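Local coordinates for protein NegoA.19184.a (PDB 5UEB) that is of unknown function and belongs to the DUF4265 family, pairing a five-stranded antiparallel sheet with a second, four-stranded one in each subunit of a two-chain assembly, at residues I56-R61 with F68-K73; M9-T14 with G37-Q42; T79-V84 with E108-V113. One frame throughout, in Å; residues are numbered along the deposited sequence. Where two conformers were deposited one is given.

Contact 1: I56-R61 with F68-K73; sequences IVAIER and FDHLIK
Two successive amides grip the carbonyl oxygen of Ile56: Ile72 N lies 2.8 Å from Ile56 O, and Lys73 N reaches the same oxygen at 3.0 Å. The Ile72 bond is the more bent, 148° at the hydrogen against 165° for Lys73. In return Ile56 N donates an almost straight bond to Lys73 O. Two residues on, Ala58 N and Ala58 O bond to His70 O and Asp69 N, so Asp69 and His70 both face Ala58 as Ile72 and Lys73 both face Ile56. These are two classic beta bulges in the hairpin of strands 56-62 and 65-73, within the five-stranded antiparallel sheet; Phe68 also pairs by its backbone with Thr14 of strand 10-18, so the sheet curls round on itself. The imidazole of His70 lies with one face against the methyl of Ala58, a CH-pi contact with CB 3.6 Å from the ring centroid. A chi1 of 61° folds the ring back over Ala58, where ND1 can also donate in the ring plane to the anti lone pair of Asp69 OD2 (2.7 Å). Val57 sends CG1 to the edge of the Phe68 ring, 3.6 Å from CE1. The carboxylates of Glu60 and Asp69 come close, OE2 to OD1 3.0 Å, and Lys10 of the second subunit forms salt bridges to both oxygens, probably offsetting their repulsion.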
# COMPACT_ATOMS: atom_id res chain seq x y z
N ILE B 56 -7.95 9.55 5.81
CA ILE B 56 -6.93 10.49 6.26
C ILE B 56 -5.58 9.95 5.81
O ILE B 56 -5.25 8.79 6.06
CB ILE B 56 -6.97 10.68 7.79
CG1 ILE B 56 -8.30 11.29 8.22
CG2 ILE B 56 -5.82 11.59 8.25
CD1 ILE B 56 -8.52 11.27 9.74
N VAL B 57 -4.80 10.79 5.14
CA VAL B 57 -3.55 10.36 4.52
C VAL B 57 -2.43 11.31 4.92
O VAL B 57 -2.65 12.49 5.23
CB VAL B 57 -3.65 10.26 2.98
CG1 VAL B 57 -4.74 9.26 2.57
CG2 VAL B 57 -3.89 11.64 2.37
N ALA B 58 -1.22 10.77 4.94
CA ALA B 58 -0.00 11.55 5.12
C ALA B 58 0.49 12.06 3.77
O ALA B 58 0.28 11.42 2.73
CB ALA B 58 1.09 10.70 5.77
N ILE B 59 1.15 13.21 3.79
CA ILE B 59 1.51 13.91 2.57
C ILE B 59 2.99 14.28 2.61
O ILE B 59 3.63 14.30 3.66
CB ILE B 59 0.65 15.17 2.38
CG1 ILE B 59 0.87 16.13 3.54
CG2 ILE B 59 -0.83 14.78 2.31
CD1 ILE B 59 0.01 17.42 3.46
N GLU B 60 3.53 14.56 1.42
CA GLU B 60 4.89 15.05 1.24
C GLU B 60 4.85 16.25 0.31
O GLU B 60 4.10 16.26 -0.66
CB GLU B 60 5.78 14.00 0.57
CG GLU B 60 6.19 12.85 1.44
CD GLU B 60 7.31 12.03 0.81
OE1 GLU B 60 7.50 12.12 -0.42
OE2 GLU B 60 8.02 11.32 1.56
N ARG B 61 5.70 17.23 0.59
CA ARG B 61 5.82 18.42 -0.25
C ARG B 61 7.02 18.28 -1.17
O ARG B 61 8.13 17.96 -0.73
CB ARG B 61 5.98 19.68 0.61
CG ARG B 61 6.08 20.96 -0.18
CD ARG B 61 6.04 22.17 0.75
NE ARG B 61 6.11 23.41 -0.01
CZ ARG B 61 7.24 24.06 -0.28
NH1 ARG B 61 8.40 23.59 0.16
NH2 ARG B 61 7.21 25.19 -0.98
N PHE B 68 0.32 12.59 -2.09
CA PHE B 68 -0.01 11.48 -1.21
C PHE B 68 1.25 10.70 -0.89
O PHE B 68 2.04 10.38 -1.78
CB PHE B 68 -1.00 10.55 -1.93
CG PHE B 68 -1.18 9.21 -1.26
CD1 PHE B 68 -2.05 9.08 -0.18
CD2 PHE B 68 -0.49 8.10 -1.70
CE1 PHE B 68 -2.21 7.85 0.45
CE2 PHE B 68 -0.65 6.86 -1.08
CZ PHE B 68 -1.52 6.74 -0.00
N ASP B 69 1.43 10.36 0.39
CA ASP B 69 2.53 9.48 0.77
C ASP B 69 2.07 8.11 1.26
O ASP B 69 2.53 7.09 0.75
CB ASP B 69 3.44 10.12 1.82
CG ASP B 69 4.73 9.34 1.99
OD1 ASP B 69 5.64 9.52 1.16
OD2 ASP B 69 4.81 8.51 2.91
N HIS B 70 1.20 8.07 2.27
CA HIS B 70 0.68 6.80 2.77
C HIS B 70 -0.61 7.05 3.54
O HIS B 70 -0.92 8.17 3.94
CB HIS B 70 1.72 6.06 3.63
CG HIS B 70 2.15 6.80 4.86
ND1 HIS B 70 3.19 7.71 4.86
CD2 HIS B 70 1.71 6.74 6.14
CE1 HIS B 70 3.36 8.18 6.08
NE2 HIS B 70 2.47 7.61 6.88
N LEU B 71 -1.37 5.97 3.71
CA LEU B 71 -2.63 6.03 4.45
C LEU B 71 -2.35 6.14 5.95
O LEU B 71 -1.48 5.45 6.48
CB LEU B 71 -3.43 4.75 4.17
CG LEU B 71 -4.80 4.61 4.83
CD1 LEU B 71 -5.77 5.64 4.29
CD2 LEU B 71 -5.34 3.19 4.63
N ILE B 72 -3.08 7.04 6.61
CA ILE B 72 -3.03 7.17 8.07
C ILE B 72 -4.20 6.45 8.73
O ILE B 72 -4.02 5.67 9.66
CB ILE B 72 -2.96 8.65 8.50
CG1 ILE B 72 -1.59 9.24 8.16
CG2 ILE B 72 -3.25 8.79 10.00
CD1 ILE B 72 -0.44 8.72 9.01
N LYS B 73 -5.42 6.72 8.27
CA LYS B 73 -6.61 6.09 8.85
C LYS B 73 -7.66 5.93 7.76
O LYS B 73 -8.15 6.92 7.21
CB LYS B 73 -7.15 6.93 10.01
CG LYS B 73 -8.39 6.33 10.68
CD LYS B 73 -8.86 7.20 11.84
CE LYS B 73 -10.04 6.56 12.57
NZ LYS B 73 -10.60 7.46 13.61

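Contact 2: M9-T14 with G37-Q42; sequences MKSKLT and GNFLIQ. With EDO (1,2-ethanediol), chain M.
This is a contact between two strands of one sheet that are not neighbours in it: Phe39 packs beneath Leu13 where strand 10-14 passes over strand 39-41. The short axes run nearly perpendicular, at 81°, and stay 8.5 Å apart, a gap bridged by side chains. Leu13 lays its CB over one face of the Phe39 ring, 3.9 Å from the centroid and 18° off the normal, a CH-pi contact. Leu13 and Phe39 point past one another, each toward the other's strand, and Leu13 CD2 reaches to within 3.9 Å of Phe39 CD1. With chi1 at -172°, Phe39 carries its ring opposite its own backbone nitrogen and up to the other strand, where CE2 meets Ser11 CB at 3.7 Å while the backbone N of Lys12 lies at the ring edge.

A polar bridge stands apart from this apolar patch. Lys10 bends at chi2 and chi3, bringing its ammonium across the extended Gln42 chain at about a right angle; NZ then donates to Gln42 OE1 at 2.8 Å, in the carbonyl plane and on a lone pair. Asn32 OD1 is a second acceptor for the same ammonium. An ethanediol, probably from the crystallisation liquor, is hydrogen-bonded to Leu66 O and lies close to Thr14 OG1, a bond that remains doubtful.

Strand 24-33 runs between the two in the sheet order, pairing with 10-18 through Leu13 and Leu29. Thr14 also pairs by its backbone with Leu66 and Phe68 of strand 65-73, so the sheet curls and Phe39 and Leu13 meet in its interior beside Val57 and Ile59 of strand 56-62, consistent with a closed, barrel-like sheet.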
# COMPACT_ATOMS: atom_id res chain seq x y z
N MET B 9 -8.69 25.72 5.99
CA MET B 9 -7.52 24.97 5.52
C MET B 9 -7.83 24.01 4.37
O MET B 9 -7.36 22.86 4.36
CB MET B 9 -6.82 24.26 6.68
CG MET B 9 -6.39 25.21 7.78
SD MET B 9 -5.23 24.42 8.89
CE MET B 9 -5.24 25.56 10.28
N LYS B 10 -8.59 24.45 3.38
CA LYS B 10 -8.80 23.63 2.19
C LYS B 10 -7.49 23.44 1.45
O LYS B 10 -6.61 24.33 1.43
CB LYS B 10 -9.81 24.28 1.25
CG LYS B 10 -11.08 24.84 1.89
CD LYS B 10 -11.74 23.88 2.88
CE LYS B 10 -12.13 22.56 2.22
NZ LYS B 10 -12.91 21.73 3.19
N SER B 11 -7.34 22.28 0.82
CA SER B 11 -6.11 21.98 0.11
C SER B 11 -6.39 20.98 -1.00
O SER B 11 -7.52 20.49 -1.19
CB SER B 11 -5.03 21.51 1.08
OG SER B 11 -3.76 21.43 0.45
N LYS B 12 -5.34 20.69 -1.77
CA LYS B 12 -5.35 19.72 -2.85
C LYS B 12 -4.13 18.82 -2.71
O LYS B 12 -3.05 19.27 -2.31
CB LYS B 12 -5.24 20.40 -4.22
CG LYS B 12 -6.11 21.61 -4.44
CD LYS B 12 -7.54 21.22 -4.67
CE LYS B 12 -8.31 22.38 -5.29
NZ LYS B 12 -9.76 22.07 -5.36
N LEU B 13 -4.32 17.56 -3.08
CA LEU B 13 -3.26 16.56 -3.03
C LEU B 13 -3.19 15.86 -4.38
O LEU B 13 -4.22 15.55 -4.97
CB LEU B 13 -3.68 15.52 -1.99
CG LEU B 13 -2.65 14.53 -1.54
CD1 LEU B 13 -1.48 15.31 -1.01
CD2 LEU B 13 -3.29 13.69 -0.47
N THR B 14 -1.97 15.58 -4.86
CA THR B 14 -1.78 14.74 -6.04
C THR B 14 -1.44 13.31 -5.60
O THR B 14 -0.54 13.10 -4.79
CB THR B 14 -0.66 15.29 -6.93
OG1 THR B 14 -1.03 16.58 -7.41
CG2 THR B 14 -0.41 14.35 -8.12
N GLY B 37 -1.29 17.88 10.57
CA GLY B 37 -0.53 17.94 9.34
C GLY B 37 -0.92 16.91 8.31
O GLY B 37 -0.35 16.92 7.21
N ASN B 38 -1.85 16.02 8.62
CA ASN B 38 -2.34 15.06 7.64
C ASN B 38 -3.46 15.68 6.82
O ASN B 38 -3.84 16.84 7.01
CB ASN B 38 -2.79 13.78 8.34
CG ASN B 38 -1.62 13.01 8.92
OD1 ASN B 38 -0.57 12.89 8.29
ND2 ASN B 38 -1.77 12.51 10.15
N PHE B 39 -4.00 14.90 5.88
CA PHE B 39 -4.90 15.42 4.84
C PHE B 39 -6.17 14.59 4.83
O PHE B 39 -6.11 13.36 4.66
CB PHE B 39 -4.19 15.35 3.49
CG PHE B 39 -4.91 16.03 2.34
CD1 PHE B 39 -6.00 15.43 1.73
CD2 PHE B 39 -4.43 17.22 1.82
CE1 PHE B 39 -6.63 16.04 0.64
CE2 PHE B 39 -5.06 17.84 0.74
CZ PHE B 39 -6.15 17.26 0.16
N LEU B 40 -7.32 15.23 5.02
CA LEU B 40 -8.62 14.57 4.95
C LEU B 40 -9.13 14.65 3.51
O LEU B 40 -9.38 15.75 3.01
CB LEU B 40 -9.60 15.24 5.90
CG LEU B 40 -11.06 14.76 5.89
CD1 LEU B 40 -11.13 13.32 6.39
CD2 LEU B 40 -11.95 15.67 6.75
N ILE B 41 -9.28 13.50 2.86
CA ILE B 41 -9.76 13.45 1.48
C ILE B 41 -11.26 13.72 1.46
O ILE B 41 -12.02 13.06 2.18
CB ILE B 41 -9.43 12.09 0.85
CG1 ILE B 41 -7.91 11.94 0.70
CG2 ILE B 41 -10.13 11.93 -0.51
CD1 ILE B 41 -7.48 10.51 0.28
N GLN B 42 -11.69 14.70 0.65
CA GLN B 42 -13.09 15.11 0.63
C GLN B 42 -13.75 14.95 -0.74
O GLN B 42 -14.79 15.56 -1.00
CB GLN B 42 -13.22 16.54 1.16
CG GLN B 42 -12.76 16.64 2.61
CD GLN B 42 -12.98 18.01 3.18
OE1 GLN B 42 -12.54 19.01 2.60
NE2 GLN B 42 -13.67 18.08 4.32
C1 EDO M . -1.49 19.27 -5.79
O1 EDO M . -0.33 18.42 -5.80
C2 EDO M . -1.03 20.70 -5.55
O2 EDO M . -0.44 20.79 -4.24

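Contact 3: T79-V84 with E108-V113; sequences TINIVV and ENYLSV
Asn81 turns CG away from its carbonyl carbon (chi1 -53°), and Tyr110 turns its ring away from its backbone nitrogen (chi1 -173°); together these torsions lay the amide and the phenol side by side, pointing the same way, on one face of the sheet. Their planes are 31° apart, and Tyr110 OH sits 3.2 Å from Asn81 CG. In one of the two conformers of Ser112, its OG lies 3.1 Å from Asn81 ND2, a weak, bent and doubtful bond. One face of the Tyr110 ring lies over Ile82 O, and Val83 CB approaches CD2 at 4.1 Å.

Strands 78-84 and 110-115 are antiparallel neighbours in the middle of the four-stranded sheet. Regular pairing carries them: Ile80 and Val113 exchange two bonds, Ile82 and Leu111 two more, Ile82 N to Leu111 O being 2.8 Å, and Val84 N donates to Asn109 O at 3.0 Å. Between these rungs CA-H groups add contacts to the same carbonyls, as from Thr79 CA to Val113 O at 3.3 Å. On the face that carries Ile80 and Leu111, Ile82 CD1 packs on Val113 CG2 at 3.9 Å, while Phe88 touches both Ile82 and Leu111.

Three hydroxyls look to main-chain oxygens outside the pair. Tyr110, Thr79 and, in that same conformer, Ser112 thus bond to the backbone oxygens of Leu46, Leu51 and Pro45, tying that part of the chain to the sheet, while on the other face Ile82, Leu111 and Val113 make mainly apolar contacts.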
# COMPACT_ATOMS: atom_id res chain seq x y z
N THR B 79 -14.90 2.27 -2.34
CA THR B 79 -14.93 2.98 -3.63
C THR B 79 -15.06 1.96 -4.75
O THR B 79 -14.23 1.06 -4.86
CB THR B 79 -13.64 3.78 -3.83
OG1 THR B 79 -13.40 4.61 -2.70
CG2 THR B 79 -13.73 4.66 -5.10
N ILE B 80 -16.10 2.11 -5.58
CA ILE B 80 -16.38 1.22 -6.71
C ILE B 80 -16.36 2.07 -7.97
O ILE B 80 -17.04 3.09 -8.03
CB ILE B 80 -17.75 0.53 -6.55
CG1 ILE B 80 -17.86 -0.23 -5.22
CG2 ILE B 80 -18.02 -0.38 -7.75
CD1 ILE B 80 -16.85 -1.35 -5.05
N ASN B 81 -15.58 1.64 -8.97
CA ASN B 81 -15.54 2.30 -10.28
C ASN B 81 -16.50 1.54 -11.20
O ASN B 81 -16.48 0.31 -11.23
CB ASN B 81 -14.16 2.23 -10.92
CG ASN B 81 -13.02 2.74 -10.03
OD1 ASN B 81 -11.92 2.22 -10.10
ND2 ASN B 81 -13.27 3.80 -9.25
N ILE B 82 -17.32 2.27 -11.95
CA ILE B 82 -18.30 1.66 -12.85
C ILE B 82 -18.23 2.37 -14.19
O ILE B 82 -18.32 3.60 -14.25
CB ILE B 82 -19.74 1.76 -12.31
CG1 ILE B 82 -19.83 1.25 -10.86
CG2 ILE B 82 -20.71 1.01 -13.25
CD1 ILE B 82 -21.21 1.42 -10.23
N VAL B 83 -18.12 1.60 -15.27
CA VAL B 83 -18.16 2.16 -16.61
C VAL B 83 -19.25 1.45 -17.40
O VAL B 83 -19.45 0.24 -17.24
CB VAL B 83 -16.78 2.06 -17.30
CG1 VAL B 83 -16.38 0.64 -17.50
CG2 VAL B 83 -16.81 2.79 -18.64
N VAL B 84 -19.99 2.21 -18.22
CA VAL B 84 -21.11 1.67 -18.97
C VAL B 84 -20.93 1.95 -20.46
O VAL B 84 -20.17 2.83 -20.88
CB VAL B 84 -22.49 2.16 -18.49
CG1 VAL B 84 -22.76 1.66 -17.09
CG2 VAL B 84 -22.57 3.68 -18.54
N GLU B 108 -20.10 11.08 -19.13
CA GLU B 108 -21.43 10.47 -19.14
C GLU B 108 -21.43 8.97 -18.91
O GLU B 108 -22.49 8.41 -18.61
CB GLU B 108 -22.14 10.79 -20.45
CG GLU B 108 -22.40 12.27 -20.63
CD GLU B 108 -23.20 12.85 -19.48
OE1 GLU B 108 -24.40 12.51 -19.35
OE2 GLU B 108 -22.64 13.63 -18.69
N ASN B 109 -20.29 8.29 -19.04
CA ASN B 109 -20.27 6.84 -19.01
C ASN B 109 -19.44 6.25 -17.87
O ASN B 109 -19.19 5.04 -17.86
CB ASN B 109 -19.77 6.28 -20.35
CG ASN B 109 -20.58 6.79 -21.52
OD1 ASN B 109 -20.10 7.61 -22.30
ND2 ASN B 109 -21.81 6.31 -21.66
N TYR B 110 -19.01 7.06 -16.91
CA TYR B 110 -18.14 6.59 -15.85
C TYR B 110 -18.56 7.21 -14.53
O TYR B 110 -18.82 8.42 -14.45
CB TYR B 110 -16.68 6.98 -16.12
CG TYR B 110 -15.67 6.39 -15.16
CD1 TYR B 110 -15.37 7.01 -13.94
CD2 TYR B 110 -14.99 5.22 -15.48
CE1 TYR B 110 -14.44 6.47 -13.07
CE2 TYR B 110 -14.06 4.67 -14.62
CZ TYR B 110 -13.78 5.30 -13.42
OH TYR B 110 -12.85 4.74 -12.57
N LEU B 111 -18.63 6.38 -13.50
CA LEU B 111 -18.93 6.82 -12.15
C LEU B 111 -17.95 6.17 -11.19
O LEU B 111 -17.56 5.01 -11.37
CB LEU B 111 -20.33 6.34 -11.70
CG LEU B 111 -21.58 7.03 -12.23
CD1 LEU B 111 -22.82 6.32 -11.72
CD2 LEU B 111 -21.58 8.49 -11.81
N SER B 112 -17.56 6.91 -10.16
CA SER B 112 -16.98 6.30 -8.98
C SER B 112 -17.96 6.51 -7.83
O SER B 112 -18.47 7.62 -7.64
CB SER B 112 -15.61 6.91 -8.69
OG SER B 112 -14.82 6.06 -7.89
N VAL B 113 -18.23 5.44 -7.09
CA VAL B 113 -19.30 5.39 -6.10
C VAL B 113 -18.70 5.11 -4.74
O VAL B 113 -17.89 4.18 -4.58
CB VAL B 113 -20.33 4.30 -6.46
CG1 VAL B 113 -21.46 4.28 -5.44
CG2 VAL B 113 -20.85 4.52 -7.88

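In the fold
From the N terminus, segment 9-14 waits while strand 24-33 goes by; contact 2 then closes the first loop when 37-42 arrives. Contact 1 closes a tight hairpin next, and contact 3 closes a longer loop holding helix 90-98 and strand 102-105. The three follow in series, with neither nesting nor crossing. Contacts 1 and 2 share the five-stranded sheet and touch through two probable hydrogen bonds. Phe39 N, 2.8 Å from Val57 O, joins the adjacent strands 39-41 and 56-62; Phe68 N, 2.9 Å from Thr14 O, joins the outermost two, 65-73 and 10-18. Contact 3 holds the four-stranded sheet beyond the chain's centre, its centre about 25 Å from that of contact 1.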